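Local coordinates for protein nitroreductase (Desulfitobacterium hafniense, PDB 3PXV) that binds flavin mononucleotide and, as a member of the nitroreductase family, probably catalyses flavin-dependent oxidation and reduction, at residues W48-V53 against C95-P100. Sequence-based numbering, arbitrary orientation.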
# COMPACT_ATOMS: atom_id res chain seq x y z
N TRP B 48 11.40 6.07 1.22
CA TRP B 48 10.72 6.74 0.15
C TRP B 48 10.85 8.24 0.26
O TRP B 48 11.48 8.72 1.19
CB TRP B 48 9.26 6.34 0.13
CG TRP B 48 8.53 6.08 1.44
CD1 TRP B 48 8.04 4.89 1.82
CD2 TRP B 48 8.12 7.02 2.45
NE1 TRP B 48 7.38 5.00 3.01
CE2 TRP B 48 7.40 6.30 3.42
CE3 TRP B 48 8.29 8.39 2.63
CZ2 TRP B 48 6.87 6.90 4.56
CZ3 TRP B 48 7.75 8.98 3.77
CH2 TRP B 48 7.05 8.24 4.71
N ARG B 49 10.33 8.96 -0.74
CA ARG B 49 10.22 10.42 -0.69
C ARG B 49 8.91 10.79 -1.38
O ARG B 49 8.41 10.01 -2.19
CB ARG B 49 11.35 11.15 -1.42
CG ARG B 49 12.74 10.97 -0.86
CD ARG B 49 12.93 11.60 0.52
NE ARG B 49 14.32 11.45 0.94
CZ ARG B 49 14.86 10.32 1.43
NH1 ARG B 49 14.14 9.22 1.57
NH2 ARG B 49 16.15 10.29 1.77
N VAL B 50 8.38 11.97 -1.07
CA VAL B 50 7.11 12.43 -1.65
C VAL B 50 7.42 13.69 -2.47
O VAL B 50 7.58 14.78 -1.91
CB VAL B 50 6.07 12.69 -0.53
CG1 VAL B 50 4.78 13.31 -1.08
CG2 VAL B 50 5.79 11.40 0.19
N ILE B 51 7.54 13.51 -3.79
CA ILE B 51 7.88 14.59 -4.69
C ILE B 51 6.62 15.04 -5.43
O ILE B 51 6.11 14.32 -6.29
CB ILE B 51 8.97 14.12 -5.70
CG1 ILE B 51 10.20 13.62 -4.94
CG2 ILE B 51 9.38 15.26 -6.65
CD1 ILE B 51 11.22 13.02 -5.81
N VAL B 52 6.11 16.23 -5.09
CA VAL B 52 4.90 16.78 -5.71
C VAL B 52 5.32 17.53 -6.95
O VAL B 52 5.88 18.62 -6.85
CB VAL B 52 4.12 17.76 -4.77
CG1 VAL B 52 2.96 18.40 -5.51
CG2 VAL B 52 3.60 17.05 -3.52
N VAL B 53 5.06 16.95 -8.11
CA VAL B 53 5.48 17.51 -9.37
C VAL B 53 4.36 18.30 -10.02
O VAL B 53 3.29 17.77 -10.22
CB VAL B 53 5.97 16.41 -10.34
CG1 VAL B 53 6.53 17.04 -11.61
CG2 VAL B 53 7.02 15.56 -9.68
N CYS B 95 -0.51 17.44 -12.67
CA CYS B 95 0.48 17.21 -11.61
C CYS B 95 0.44 15.78 -11.13
O CYS B 95 -0.51 15.06 -11.38
CB CYS B 95 0.26 18.14 -10.41
SG CYS B 95 -1.14 17.68 -9.44
N MSE B 96 1.48 15.39 -10.42
CA MSE B 96 1.57 14.03 -9.91
C MSE B 96 2.53 13.99 -8.75
O MSE B 96 3.36 14.86 -8.59
CB MSE B 96 2.06 13.05 -11.01
CG MSE B 96 3.49 13.28 -11.50
SE MSE B 96 4.01 11.97 -12.81
CE MSE B 96 5.73 12.72 -13.29
N ILE B 97 2.38 12.97 -7.94
CA ILE B 97 3.31 12.74 -6.87
C ILE B 97 4.10 11.53 -7.28
O ILE B 97 3.51 10.48 -7.58
CB ILE B 97 2.61 12.50 -5.56
CG1 ILE B 97 2.01 13.83 -5.09
CG2 ILE B 97 3.60 11.94 -4.56
CD1 ILE B 97 1.21 13.75 -3.80
N VAL B 98 5.41 11.70 -7.36
CA VAL B 98 6.34 10.63 -7.70
C VAL B 98 6.94 10.11 -6.41
O VAL B 98 7.39 10.90 -5.60
CB VAL B 98 7.46 11.14 -8.64
CG1 VAL B 98 8.47 10.03 -8.95
CG2 VAL B 98 6.81 11.69 -9.95
N VAL B 99 6.92 8.78 -6.22
CA VAL B 99 7.45 8.14 -5.01
C VAL B 99 8.65 7.27 -5.34
O VAL B 99 8.51 6.13 -5.76
CB VAL B 99 6.40 7.30 -4.27
CG1 VAL B 99 6.98 6.80 -2.95
CG2 VAL B 99 5.18 8.10 -3.98
N PRO B 100 9.86 7.84 -5.23
CA PRO B 100 11.03 7.03 -5.46
C PRO B 100 11.32 6.16 -4.23
O PRO B 100 10.86 6.46 -3.13
CB PRO B 100 12.13 8.08 -5.64
CG PRO B 100 11.70 9.18 -4.77
CD PRO B 100 10.22 9.25 -4.99
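The carbonyl O of M96 accepts the N-H of V53 at 2.7 Å. M96 N returns a bond to V53 O at 3.0 Å, and I51 exchanges a second pair with V98: I51 N to V98 O, 3.2 Å, and V98 N to I51 O. These two hydrogen-bonded pairs flank the non-hydrogen-bonded pair V52–I97, where the CA atoms come within 4.5 Å. Beyond I51 the pairing frays, for R49 N reaches P100 O only weakly and W48 CA lends that oxygen a CA-H...O contact. Proline has no N-H to offer R49 O; its ring CD sits against that oxygen instead, at 3.4 Å, and the regular pairing stops here. The same CD touches I51 CD1, and CG meets R49 CB.

The beta-branched residues V50, I51, V52, V53, I97, V98 and V99 are at ease in extended chains and give each sheet face a hydrocarbon surface. On one face V50 CG1 meets I97 CG2, while V52 takes the other branch: its chi1 of 175° turns CG1 anti to the backbone N and leaves CG2 beside that N, where it meets I97 CG1 at 3.9 Å. I97 also packs against helices 26-36 and 106-126. On the other face V53 CG2 meets V98 CG2 at 3.9 Å. R49 turns from the sheet, its NH1 bonded to W48 O at 2.7 Å from above the carbonyl plane.

Strand 161-169 bonds the far edge of 95-100, while residues 50-53 pair in parallel with a strand of the second subunit. Such an antiparallel sheet, packed on helices and continued by a strand of the second subunit, is characteristic of the FMN-dependent nitroreductase fold.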